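Extracellular solute-binding protein, family 1 (Bifidobacterium longum subsp. infantis ATCC 15697, PDB 3OMB) probably binds a carbohydrate or similar solute outside the cell and passes it to an ABC-type importer in the membrane. Local coordinates at residues A[164-169]-A[442-447]; A[198-201]-A[207-210]; A[210-215]-A[293-298]; A[312-317]-A[438-443]; A[329-334]-A[338-343]. All blocks are in the same frame, centred on the assembly; numbering follows the deposited sequence. Where two conformers were deposited one is given.

Interactions 1, 2 and 3 reach the four-stranded mixed sheet that holds strands 166-170 and 209-211; interaction 4 packs beside it through helix 313-317. Interactions 1 and 4 share helix 436-452, lie about 7 Å apart between centres and touch; in the first a histidine is covered by a valine, in the second a glutamate meets serine hydroxyls. Strand 209-211 links interaction 3, a buried amide network, to interaction 2, a partly buried magnesium loop farthest from the chain centre, at about 31 Å. Interaction 5 is a buried contact within one loop, mainly apolar with one hydroxyl pair, and touches interaction 1 through W342 and Q165. Metal chemistry thus lies outermost, mixed packing nearer the chain's centre.

Interaction 1: residues A[164-169]-A[442-447]; sequences GQHMLI and IEVNKV
Helix-on-sheet packing brings V444 and N445 of helix 436-452 against H166, near the beginning of strand 166-170, in a four-stranded mixed sheet. The imidazole is met in two ways. Over one face sits the V444 methyl CG2, 3.5 Å from the ring centroid and 11° off the ring normal, a CH-pi contact centred on the ring. At the edge, H166 NE2 donates to N445 OD1 at 2.8 Å. That bond is somewhat bent, 140° at the hydrogen; the oxygen lies nearly in the ring plane, whereas NE2 stands above the amide's carbonyl plane rather than on a lone pair. With CG anti to its carbonyl carbon (chi1 -42°), H166 carries the ring out to the helix. Its other nitrogen, ND1, is hydrogen-bonded to G310 O of the adjacent strand 305-310. Two oxygen acceptors at the two ring nitrogens fix the ring's rotation and would favour a doubly protonated, cationic imidazole. V444 also rests on A326 and P313. A helix laid over a mixed sheet in this way is characteristic of the alpha/beta lobes of solute-binding proteins.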
# COMPACT_ATOMS: atom_id res chain seq x y z
N GLY A 164 -6.61 -1.77 -0.83
CA GLY A 164 -6.00 -2.80 -1.65
C GLY A 164 -6.18 -4.19 -1.07
O GLY A 164 -5.82 -5.18 -1.72
N GLN A 165 -6.74 -4.28 0.13
CA GLN A 165 -6.91 -5.56 0.84
C GLN A 165 -8.30 -6.11 0.64
O GLN A 165 -9.29 -5.41 0.86
CB GLN A 165 -6.66 -5.38 2.34
CG GLN A 165 -5.53 -4.39 2.66
CD GLN A 165 -4.18 -4.88 2.20
OE1 GLN A 165 -3.83 -6.07 2.38
NE2 GLN A 165 -3.40 -3.96 1.59
N HIS A 166 -8.40 -7.38 0.21
CA HIS A 166 -9.68 -8.04 0.01
C HIS A 166 -9.56 -9.49 0.40
O HIS A 166 -8.45 -10.01 0.51
CB HIS A 166 -10.14 -7.91 -1.44
CG HIS A 166 -9.91 -6.54 -1.99
ND1 HIS A 166 -8.76 -6.21 -2.68
CD2 HIS A 166 -10.61 -5.39 -1.84
CE1 HIS A 166 -8.79 -4.92 -2.99
NE2 HIS A 166 -9.90 -4.40 -2.50
N MSE A 167 -10.71 -10.12 0.65
CA MSE A 167 -10.77 -11.53 0.98
C MSE A 167 -11.52 -12.21 -0.16
O MSE A 167 -12.66 -11.86 -0.46
CB MSE A 167 -11.54 -11.70 2.30
CG MSE A 167 -11.69 -13.14 2.72
SE MSE A 167 -12.47 -13.22 4.47
CE MSE A 167 -12.10 -15.08 4.89
N LEU A 168 -10.88 -13.17 -0.79
CA LEU A 168 -11.40 -13.79 -2.01
C LEU A 168 -11.83 -15.21 -1.74
O LEU A 168 -11.16 -15.94 -0.99
CB LEU A 168 -10.32 -13.80 -3.08
CG LEU A 168 -9.66 -12.45 -3.35
CD1 LEU A 168 -8.46 -12.62 -4.30
CD2 LEU A 168 -10.72 -11.41 -3.88
N ILE A 169 -12.91 -15.65 -2.36
CA ILE A 169 -13.39 -17.02 -2.14
C ILE A 169 -13.83 -17.66 -3.44
O ILE A 169 -14.34 -16.97 -4.34
CB ILE A 169 -14.52 -17.08 -1.08
CG1 ILE A 169 -14.89 -18.55 -0.81
CG2 ILE A 169 -15.75 -16.25 -1.50
CD1 ILE A 169 -15.60 -18.77 0.51
N ILE A 442 -12.15 -1.50 -8.48
CA ILE A 442 -13.49 -0.92 -8.36
C ILE A 442 -14.53 -2.01 -8.08
O ILE A 442 -15.32 -1.88 -7.15
CB ILE A 442 -13.87 -0.07 -9.63
CG1 ILE A 442 -13.07 1.25 -9.67
CG2 ILE A 442 -15.40 0.19 -9.71
CD1 ILE A 442 -13.61 2.37 -8.73
N GLU A 443 -14.52 -3.09 -8.86
CA GLU A 443 -15.50 -4.15 -8.66
C GLU A 443 -15.42 -4.85 -7.27
O GLU A 443 -16.46 -5.04 -6.60
CB GLU A 443 -15.41 -5.16 -9.80
CG GLU A 443 -16.62 -6.07 -9.90
CD GLU A 443 -17.74 -5.53 -10.82
OE1 GLU A 443 -17.98 -4.28 -10.87
OE2 GLU A 443 -18.38 -6.37 -11.49
N VAL A 444 -14.21 -5.24 -6.84
CA VAL A 444 -14.06 -5.86 -5.50
C VAL A 444 -14.34 -4.86 -4.37
O VAL A 444 -14.84 -5.25 -3.30
CB VAL A 444 -12.67 -6.58 -5.28
CG1 VAL A 444 -12.49 -7.74 -6.28
CG2 VAL A 444 -11.53 -5.61 -5.35
N ASN A 445 -14.06 -3.58 -4.59
CA ASN A 445 -14.28 -2.62 -3.51
C ASN A 445 -15.74 -2.36 -3.20
O ASN A 445 -16.08 -2.02 -2.06
CB ASN A 445 -13.47 -1.34 -3.68
CG ASN A 445 -12.03 -1.51 -3.20
OD1 ASN A 445 -11.75 -2.34 -2.34
ND2 ASN A 445 -11.13 -0.72 -3.76
N LYS A 446 -16.61 -2.60 -4.18
CA LYS A 446 -18.07 -2.55 -3.98
C LYS A 446 -18.50 -3.49 -2.87
O LYS A 446 -19.39 -3.18 -2.10
CB LYS A 446 -18.81 -2.94 -5.26
CG LYS A 446 -18.86 -1.79 -6.25
CD LYS A 446 -19.51 -2.21 -7.54
CE LYS A 446 -19.03 -1.35 -8.70
NZ LYS A 446 -19.57 0.03 -8.68
N VAL A 447 -17.84 -4.64 -2.78
CA VAL A 447 -18.19 -5.63 -1.80
C VAL A 447 -17.97 -5.12 -0.37
O VAL A 447 -18.68 -5.56 0.54
CB VAL A 447 -17.42 -6.93 -2.05
CG1 VAL A 447 -17.68 -7.93 -0.94
CG2 VAL A 447 -17.80 -7.52 -3.44

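Interaction 2: residues A[198-201]-A[207-210]; sequences QDPN and DEIP. With MG (magnesium ion), chain B.
D199, N201, D207 and E208 converge on one magnesium ion, each giving side-chain oxygen. D199 OD1 is 2.1 Å from the metal and D207 OD1 is 2.2 Å from it, while E208 adds both carboxylate oxygens, OE2 at 2.4 Å and OE1 at a longer 2.7 Å. N201 binds through OD1, and N203 OD1 and Q205 O complete the shell. Sharing the cation brings otherwise repelling oxygens together: E208 OE2 and N201 OD1 are 2.8 Å apart without any hydrogen bond. The spacing of ligands, at alternate residues from D199 to D207 with a backbone carbonyl among them and a bidentate glutamate at the end, resembles an EF-hand-like metal loop, as in the related alginate-binding proteins, where the ion is calcium. In the second shell, N201 N donates to E208 OE2 at 3.1 Å, meeting the anti side of the carboxylate. The N201 amide grips D207 as well, ND2 lying 3.2 Å from both OD1 and OD2, with amide and carboxylate planes 65° apart. That amide nitrogen has a further partner in A303 O. D199 OD2, turned from the metal, accepts from G204 N. A water donates to E208 OE1 at 2.7 Å and accepts a weak bond from D199 N. Farther out, P200 CD and CG lie against the E208 side chain, and W173 of helix 171-177 packs on both residues.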
# COMPACT_ATOMS: atom_id res chain seq x y z
N GLN A 198 -14.68 -32.56 0.41
CA GLN A 198 -15.70 -32.86 -0.60
C GLN A 198 -15.26 -32.66 -2.05
O GLN A 198 -16.08 -32.57 -2.96
CB GLN A 198 -16.98 -32.09 -0.28
CG GLN A 198 -17.71 -32.61 1.00
CD GLN A 198 -18.88 -31.72 1.38
OE1 GLN A 198 -19.55 -31.14 0.52
NE2 GLN A 198 -19.13 -31.58 2.68
N ASP A 199 -13.94 -32.61 -2.26
CA ASP A 199 -13.38 -32.52 -3.61
C ASP A 199 -14.09 -31.52 -4.57
O ASP A 199 -14.52 -31.91 -5.67
CB ASP A 199 -13.32 -33.93 -4.24
CG ASP A 199 -12.55 -33.94 -5.56
OD1 ASP A 199 -11.52 -33.22 -5.70
OD2 ASP A 199 -12.99 -34.66 -6.46
N PRO A 200 -14.20 -30.23 -4.19
CA PRO A 200 -14.99 -29.32 -5.04
C PRO A 200 -14.40 -29.02 -6.42
O PRO A 200 -15.15 -28.58 -7.29
CB PRO A 200 -15.09 -28.01 -4.20
CG PRO A 200 -13.94 -28.06 -3.27
CD PRO A 200 -13.76 -29.56 -2.95
N ASN A 201 -13.10 -29.26 -6.63
CA ASN A 201 -12.54 -29.14 -8.00
C ASN A 201 -12.74 -30.42 -8.85
O ASN A 201 -12.30 -30.50 -10.00
CB ASN A 201 -11.09 -28.61 -8.00
CG ASN A 201 -10.05 -29.64 -7.53
OD1 ASN A 201 -10.32 -30.85 -7.45
ND2 ASN A 201 -8.86 -29.16 -7.22
N ASP A 207 -6.54 -32.46 -3.00
CA ASP A 207 -5.54 -31.47 -3.32
C ASP A 207 -5.97 -30.04 -2.94
O ASP A 207 -5.15 -29.14 -2.98
CB ASP A 207 -5.20 -31.51 -4.83
CG ASP A 207 -6.41 -31.22 -5.74
OD1 ASP A 207 -7.59 -31.40 -5.36
OD2 ASP A 207 -6.17 -30.85 -6.91
N GLU A 208 -7.25 -29.83 -2.63
CA GLU A 208 -7.74 -28.49 -2.26
C GLU A 208 -7.02 -27.95 -1.01
O GLU A 208 -6.92 -28.65 0.01
CB GLU A 208 -9.24 -28.54 -1.98
CG GLU A 208 -10.17 -28.74 -3.17
CD GLU A 208 -10.21 -30.17 -3.73
OE1 GLU A 208 -9.67 -31.14 -3.14
OE2 GLU A 208 -10.82 -30.34 -4.79
N ILE A 209 -6.50 -26.72 -1.11
CA ILE A 209 -6.02 -25.96 0.05
C ILE A 209 -7.20 -25.09 0.47
O ILE A 209 -7.51 -24.13 -0.23
CB ILE A 209 -4.84 -25.04 -0.35
CG1 ILE A 209 -3.63 -25.88 -0.75
CG2 ILE A 209 -4.47 -24.09 0.80
CD1 ILE A 209 -2.55 -25.09 -1.48
N PRO A 210 -7.88 -25.43 1.59
CA PRO A 210 -9.13 -24.69 1.86
C PRO A 210 -8.89 -23.18 1.98
O PRO A 210 -9.59 -22.38 1.33
CB PRO A 210 -9.62 -25.30 3.17
CG PRO A 210 -9.15 -26.69 3.10
CD PRO A 210 -7.73 -26.56 2.54
MG MG B . -9.66 -32.20 -5.65
O HOH W 1 -10.99 -32.71 -1.31

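Interaction 3: residues A[210-215]-A[293-298]; sequences PMNIKK and NADQIS
N212 pushes its carboxamide between D295 and Q296 of helix 289-297, its CB lying 3.4 Å from Q296 OE1. The amide nitrogen does the gripping. N212 ND2 donates to Q296 OE1 at 3.0 Å almost straight, 166° at the hydrogen, and meets that oxygen on a lone pair in the carbonyl plane. The two amide planes stand 84° apart, nearly perpendicular. From the same nitrogen a second bond runs to D295 OD2, also 3.0 Å but more bent, 141°, reaching the carboxylate on its anti side. The two acceptors diverge from ND2, so each can take one of its hydrogens. N212 CG is turned anti to its backbone N, which carries the amide toward the helix, while N212 OD1 receives a weak bond from I213 N. Q296 folds at chi2 to bring its oxygen back to the asparagine. Both acceptors have second donors: K287 NZ makes a salt bridge with D295 OD2, and T305 OG1 on strand 305-310 bonds to Q296 OE1. With both hydrogens of ND2 engaged, the amide's flip is set; the K287 salt bridge would probably offset the D295 charge, while the amide only donates a hydrogen bond to it.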
# COMPACT_ATOMS: atom_id res chain seq x y z
N PRO A 210 -7.88 -25.43 1.59
CA PRO A 210 -9.13 -24.69 1.86
C PRO A 210 -8.89 -23.18 1.98
O PRO A 210 -9.59 -22.38 1.33
CB PRO A 210 -9.62 -25.30 3.17
CG PRO A 210 -9.15 -26.69 3.10
CD PRO A 210 -7.73 -26.56 2.54
N MSE A 211 -7.90 -22.79 2.77
CA MSE A 211 -7.55 -21.38 2.89
C MSE A 211 -6.03 -21.30 2.87
O MSE A 211 -5.35 -22.13 3.50
CB MSE A 211 -8.14 -20.77 4.16
CG MSE A 211 -7.75 -19.31 4.36
SE MSE A 211 -8.56 -18.64 6.01
CE MSE A 211 -8.01 -16.75 5.85
N ASN A 212 -5.51 -20.34 2.12
CA ASN A 212 -4.06 -20.14 2.10
C ASN A 212 -3.71 -18.78 2.67
O ASN A 212 -4.41 -17.80 2.43
CB ASN A 212 -3.46 -20.36 0.68
CG ASN A 212 -2.02 -20.83 0.73
OD1 ASN A 212 -1.44 -21.03 1.80
ND2 ASN A 212 -1.42 -21.01 -0.43
N ILE A 213 -2.64 -18.72 3.45
CA ILE A 213 -2.21 -17.47 4.08
C ILE A 213 -0.70 -17.27 3.86
O ILE A 213 0.06 -18.26 3.73
CB ILE A 213 -2.60 -17.39 5.60
CG1 ILE A 213 -2.01 -18.57 6.40
CG2 ILE A 213 -4.14 -17.36 5.79
CD1 ILE A 213 -2.18 -18.42 7.93
N LYS A 214 -0.31 -15.99 3.81
CA LYS A 214 1.07 -15.56 3.68
C LYS A 214 1.87 -15.73 4.97
O LYS A 214 1.33 -15.56 6.08
CB LYS A 214 1.12 -14.07 3.28
CG LYS A 214 0.74 -13.81 1.83
CD LYS A 214 0.70 -12.31 1.43
CE LYS A 214 2.09 -11.65 1.42
NZ LYS A 214 2.08 -10.18 0.95
N LYS A 215 3.16 -16.05 4.83
CA LYS A 215 4.04 -16.09 5.99
C LYS A 215 4.14 -14.69 6.58
O LYS A 215 3.89 -13.70 5.89
CB LYS A 215 5.42 -16.66 5.64
CG LYS A 215 6.36 -15.76 4.82
CD LYS A 215 7.73 -16.45 4.75
CE LYS A 215 8.85 -15.55 4.27
NZ LYS A 215 8.82 -15.39 2.79
N ASN A 293 2.06 -17.74 -4.03
CA ASN A 293 1.25 -17.24 -5.13
C ASN A 293 1.01 -18.35 -6.17
O ASN A 293 -0.09 -18.46 -6.73
CB ASN A 293 1.89 -16.00 -5.78
CG ASN A 293 1.77 -14.76 -4.91
OD1 ASN A 293 0.69 -14.43 -4.44
ND2 ASN A 293 2.87 -14.07 -4.71
N ALA A 294 2.04 -19.17 -6.41
CA ALA A 294 1.91 -20.27 -7.36
C ALA A 294 0.86 -21.28 -6.92
O ALA A 294 0.24 -21.90 -7.77
CB ALA A 294 3.26 -20.95 -7.63
N ASP A 295 0.66 -21.43 -5.61
CA ASP A 295 -0.41 -22.29 -5.07
C ASP A 295 -1.76 -21.92 -5.66
O ASP A 295 -2.50 -22.79 -6.12
CB ASP A 295 -0.50 -22.17 -3.54
CG ASP A 295 0.60 -22.91 -2.82
OD1 ASP A 295 1.19 -23.81 -3.46
OD2 ASP A 295 0.88 -22.61 -1.62
N GLN A 296 -2.07 -20.63 -5.64
CA GLN A 296 -3.36 -20.09 -6.13
C GLN A 296 -3.50 -20.15 -7.64
O GLN A 296 -4.58 -20.47 -8.16
CB GLN A 296 -3.53 -18.62 -5.66
CG GLN A 296 -4.01 -18.47 -4.22
CD GLN A 296 -3.01 -18.96 -3.17
OE1 GLN A 296 -3.07 -20.12 -2.72
NE2 GLN A 296 -2.09 -18.07 -2.76
N ILE A 297 -2.42 -19.85 -8.35
CA ILE A 297 -2.44 -19.83 -9.81
C ILE A 297 -2.50 -21.24 -10.40
O ILE A 297 -3.11 -21.44 -11.46
CB ILE A 297 -1.28 -18.98 -10.39
CG1 ILE A 297 -1.57 -17.49 -10.16
CG2 ILE A 297 -1.07 -19.27 -11.88
CD1 ILE A 297 -0.53 -16.54 -10.72
N SER A 298 -1.90 -22.20 -9.69
CA SER A 298 -1.96 -23.62 -10.07
C SER A 298 -1.48 -23.74 -11.53
O SER A 298 -0.51 -23.05 -11.93
CB SER A 298 -3.39 -24.15 -9.85
OG SER A 298 -3.59 -25.48 -10.29

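Interaction 4: residues A[312-317]-A[438-443]; sequences SPSDNF and ADELIE
Two hydrogen bonds, one of them weak, join E440 to the start of helix 313-317; a third, within the turn, caps it. S312 OG donates to E440 OE1 at 2.9 Å, reaching the carboxylate from above, 49° out of its plane. S314 OG makes a weak bond to E440 OE2 at 3.3 Å, so the two oxygens of one carboxylate are taken by two serines of one helical turn. S312 is at the N-cap, and D315 N donates to its OG in a capping bond at 2.9 Å. Its hydroxyl therefore serves twice, accepting from the helix and donating to the glutamate, and its position between the backbone N and the carbonyl carbon (chi1 76°) lets it face both. E440 reaches across in an extended chain beyond CG. Van der Waals contact adds to this: S314 CB lies 3.5 Å from E440 OE2, and S312 CB is 3.9 Å from E440 CB. Electrostatically, the carboxylate sits by the amino end of the short helix, whose dipole would probably favour its negative charge, whereas D315 OD1, 5.5 Å from E440 OE1, carries a like charge. Around the pair, L441 turns to Y160 and W311, while P313, N316 and F317 lie on L168 of strand 166-170; the short helix is thereby held between that strand and helix 436-452.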
# COMPACT_ATOMS: atom_id res chain seq x y z
N SER A 312 -7.45 -9.13 -6.22
CA SER A 312 -8.60 -9.39 -7.09
C SER A 312 -8.56 -10.82 -7.64
O SER A 312 -7.48 -11.42 -7.75
CB SER A 312 -8.61 -8.41 -8.27
OG SER A 312 -7.63 -8.76 -9.23
N PRO A 313 -9.72 -11.37 -8.01
CA PRO A 313 -9.75 -12.69 -8.63
C PRO A 313 -8.76 -12.78 -9.79
O PRO A 313 -8.04 -13.76 -9.91
CB PRO A 313 -11.18 -12.79 -9.15
CG PRO A 313 -11.97 -12.04 -8.09
CD PRO A 313 -11.08 -10.82 -7.84
N SER A 314 -8.71 -11.77 -10.64
CA SER A 314 -7.81 -11.82 -11.76
C SER A 314 -6.34 -11.75 -11.34
O SER A 314 -5.52 -12.48 -11.86
CB SER A 314 -8.11 -10.69 -12.73
OG SER A 314 -7.03 -10.54 -13.61
N ASP A 315 -6.00 -10.87 -10.41
CA ASP A 315 -4.61 -10.73 -10.00
C ASP A 315 -4.10 -11.98 -9.29
O ASP A 315 -2.96 -12.40 -9.49
CB ASP A 315 -4.44 -9.52 -9.08
CG ASP A 315 -2.97 -9.12 -8.90
OD1 ASP A 315 -2.29 -8.86 -9.93
OD2 ASP A 315 -2.49 -9.05 -7.75
N ASN A 316 -4.95 -12.58 -8.46
CA ASN A 316 -4.53 -13.70 -7.67
C ASN A 316 -4.76 -15.07 -8.30
O ASN A 316 -4.06 -16.00 -7.96
CB ASN A 316 -5.18 -13.64 -6.30
CG ASN A 316 -4.62 -12.55 -5.49
OD1 ASN A 316 -5.13 -11.43 -5.49
ND2 ASN A 316 -3.49 -12.82 -4.87
N PHE A 317 -5.71 -15.17 -9.23
CA PHE A 317 -6.05 -16.48 -9.80
C PHE A 317 -5.91 -16.59 -11.32
O PHE A 317 -6.11 -17.66 -11.88
CB PHE A 317 -7.44 -16.94 -9.31
CG PHE A 317 -7.49 -17.14 -7.84
CD1 PHE A 317 -7.04 -18.32 -7.27
CD2 PHE A 317 -7.95 -16.12 -7.00
CE1 PHE A 317 -7.05 -18.50 -5.88
CE2 PHE A 317 -7.96 -16.29 -5.62
CZ PHE A 317 -7.51 -17.49 -5.07
N ALA A 438 -7.29 -1.03 -12.22
CA ALA A 438 -8.26 -0.15 -11.57
C ALA A 438 -9.67 -0.72 -11.64
O ALA A 438 -10.37 -0.78 -10.63
CB ALA A 438 -8.22 1.24 -12.20
N ASP A 439 -10.09 -1.14 -12.84
CA ASP A 439 -11.41 -1.78 -13.02
C ASP A 439 -11.68 -2.96 -12.08
O ASP A 439 -12.77 -3.06 -11.53
CB ASP A 439 -11.62 -2.19 -14.47
CG ASP A 439 -11.69 -1.00 -15.42
OD1 ASP A 439 -11.70 0.18 -14.97
OD2 ASP A 439 -11.73 -1.25 -16.65
N GLU A 440 -10.71 -3.85 -11.89
CA GLU A 440 -10.87 -4.98 -10.98
C GLU A 440 -10.96 -4.50 -9.54
O GLU A 440 -11.66 -5.09 -8.71
CB GLU A 440 -9.69 -5.93 -11.05
CG GLU A 440 -9.44 -6.60 -12.38
CD GLU A 440 -7.98 -7.01 -12.50
OE1 GLU A 440 -7.27 -7.00 -11.46
OE2 GLU A 440 -7.54 -7.33 -13.63
N LEU A 441 -10.22 -3.43 -9.23
CA LEU A 441 -10.23 -2.86 -7.89
C LEU A 441 -11.62 -2.30 -7.56
O LEU A 441 -12.19 -2.59 -6.51
CB LEU A 441 -9.14 -1.79 -7.72
CG LEU A 441 -8.94 -1.29 -6.29
CD1 LEU A 441 -8.52 -2.44 -5.40
CD2 LEU A 441 -7.92 -0.16 -6.27
N ILE A 442 -12.15 -1.50 -8.48
CA ILE A 442 -13.49 -0.92 -8.36
C ILE A 442 -14.53 -2.01 -8.08
O ILE A 442 -15.32 -1.88 -7.15
CB ILE A 442 -13.87 -0.07 -9.63
CG1 ILE A 442 -13.07 1.25 -9.67
CG2 ILE A 442 -15.40 0.19 -9.71
CD1 ILE A 442 -13.61 2.37 -8.73
N GLU A 443 -14.52 -3.09 -8.86
CA GLU A 443 -15.50 -4.15 -8.66
C GLU A 443 -15.42 -4.85 -7.27
O GLU A 443 -16.46 -5.04 -6.60
CB GLU A 443 -15.41 -5.16 -9.80
CG GLU A 443 -16.62 -6.07 -9.90
CD GLU A 443 -17.74 -5.53 -10.82
OE1 GLU A 443 -17.98 -4.28 -10.87
OE2 GLU A 443 -18.38 -6.37 -11.49

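Interaction 5: residues A[329-334]-A[338-343]; sequences VPSAPG and DQTVWD
An apolar contact of V329 with W342 and T340, joined by one hydroxyl pair, holds together two irregular chain limbs in the long connection between strands 324-326 and 349-350. The limbs run roughly antiparallel, 156° between their end-to-end directions, without forming strands. V329 CB lies 3.6 Å from W342 CE3, and V329 CG2 is 3.7 Å from W342 CZ3, so the valine meets the benzene part of the indole obliquely. Its other methyl, CG1, takes the position between its backbone N and carbonyl carbon (chi1 79°), where it is 3.6 Å from T340 CG2 and 3.4 Å from V341 O. Two residues on, S331 OG and T340 OG1 are 2.6 Å apart, a short hydroxyl-hydroxyl contact. T340 OG1 also bonds to S336 O in the intervening turn. This connection leaves the sheet of strand 166-170 and leads on to strand 352-356 of the other sheet, as chain crossings do in two-lobed solute-binding proteins. W342 NE1 bonds to Q165 O, which ties the indole to the backbone just ahead of strand 166-170. At the exposed end, Q339 OE1 accepts from S336 N. Inward, P330 and V329 rest on M167, and Q451 of helix 436-452 lies against T340 and W342.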
# COMPACT_ATOMS: atom_id res chain seq x y z
N VAL A 329 -15.87 -9.65 5.10
CA VAL A 329 -15.23 -10.48 6.13
C VAL A 329 -16.28 -11.08 7.12
O VAL A 329 -17.19 -10.38 7.52
CB VAL A 329 -14.11 -9.73 6.86
CG1 VAL A 329 -14.66 -8.77 7.92
CG2 VAL A 329 -13.12 -10.73 7.47
N PRO A 330 -16.15 -12.38 7.48
CA PRO A 330 -17.04 -12.98 8.52
C PRO A 330 -16.82 -12.30 9.87
O PRO A 330 -15.70 -11.84 10.18
CB PRO A 330 -16.54 -14.44 8.62
CG PRO A 330 -15.78 -14.69 7.34
CD PRO A 330 -15.23 -13.37 6.89
N SER A 331 -17.87 -12.24 10.68
CA SER A 331 -17.78 -11.68 12.02
C SER A 331 -17.21 -12.69 13.02
O SER A 331 -17.53 -13.90 12.94
CB SER A 331 -19.17 -11.24 12.51
OG SER A 331 -19.77 -10.30 11.61
N ALA A 332 -16.40 -12.19 13.95
CA ALA A 332 -15.91 -13.01 15.08
C ALA A 332 -17.04 -13.19 16.08
O ALA A 332 -17.95 -12.37 16.10
CB ALA A 332 -14.74 -12.32 15.74
N PRO A 333 -16.99 -14.25 16.92
CA PRO A 333 -17.98 -14.43 17.96
C PRO A 333 -18.17 -13.19 18.83
O PRO A 333 -17.21 -12.56 19.25
CB PRO A 333 -17.39 -15.56 18.83
CG PRO A 333 -16.62 -16.37 17.90
CD PRO A 333 -16.01 -15.36 16.93
N GLY A 334 -19.42 -12.82 19.07
CA GLY A 334 -19.74 -11.65 19.89
C GLY A 334 -19.72 -10.36 19.12
O GLY A 334 -20.03 -9.30 19.69
N ASP A 338 -23.04 -5.14 12.23
CA ASP A 338 -22.88 -3.66 12.33
C ASP A 338 -21.53 -3.24 12.91
O ASP A 338 -21.02 -2.16 12.59
CB ASP A 338 -24.00 -3.02 13.20
CG ASP A 338 -25.36 -2.90 12.47
OD1 ASP A 338 -25.51 -3.46 11.35
OD2 ASP A 338 -26.30 -2.25 13.02
N GLN A 339 -20.98 -4.07 13.78
CA GLN A 339 -19.69 -3.80 14.43
C GLN A 339 -18.50 -4.38 13.65
O GLN A 339 -17.34 -4.14 14.00
CB GLN A 339 -19.67 -4.40 15.83
CG GLN A 339 -20.61 -3.76 16.86
CD GLN A 339 -20.67 -4.58 18.16
OE1 GLN A 339 -20.80 -5.82 18.14
NE2 GLN A 339 -20.54 -3.89 19.29
N THR A 340 -18.78 -5.16 12.61
CA THR A 340 -17.73 -5.79 11.82
C THR A 340 -17.24 -4.78 10.78
O THR A 340 -18.05 -4.11 10.11
CB THR A 340 -18.20 -7.10 11.16
OG1 THR A 340 -18.73 -7.97 12.17
CG2 THR A 340 -17.05 -7.84 10.47
N VAL A 341 -15.92 -4.66 10.67
CA VAL A 341 -15.32 -3.61 9.84
C VAL A 341 -14.49 -4.23 8.72
O VAL A 341 -14.35 -5.45 8.65
CB VAL A 341 -14.46 -2.66 10.71
CG1 VAL A 341 -15.34 -1.96 11.77
CG2 VAL A 341 -13.30 -3.45 11.37
N TRP A 342 -13.94 -3.41 7.82
CA TRP A 342 -12.98 -3.91 6.87
C TRP A 342 -11.81 -2.91 6.78
O TRP A 342 -11.93 -1.77 7.26
CB TRP A 342 -13.61 -4.27 5.50
CG TRP A 342 -12.59 -4.90 4.57
CD1 TRP A 342 -12.06 -4.34 3.44
CD2 TRP A 342 -11.86 -6.14 4.78
NE1 TRP A 342 -11.08 -5.19 2.89
CE2 TRP A 342 -10.95 -6.29 3.70
CE3 TRP A 342 -11.92 -7.14 5.76
CZ2 TRP A 342 -10.10 -7.39 3.59
CZ3 TRP A 342 -11.08 -8.25 5.64
CH2 TRP A 342 -10.19 -8.37 4.56
N ASP A 343 -10.69 -3.34 6.21
CA ASP A 343 -9.49 -2.54 6.12
C ASP A 343 -9.77 -1.13 5.59
O ASP A 343 -10.45 -0.97 4.58
CB ASP A 343 -8.49 -3.27 5.21
CG ASP A 343 -7.17 -2.57 5.13
OD1 ASP A 343 -7.00 -1.66 4.29
OD2 ASP A 343 -6.27 -2.96 5.88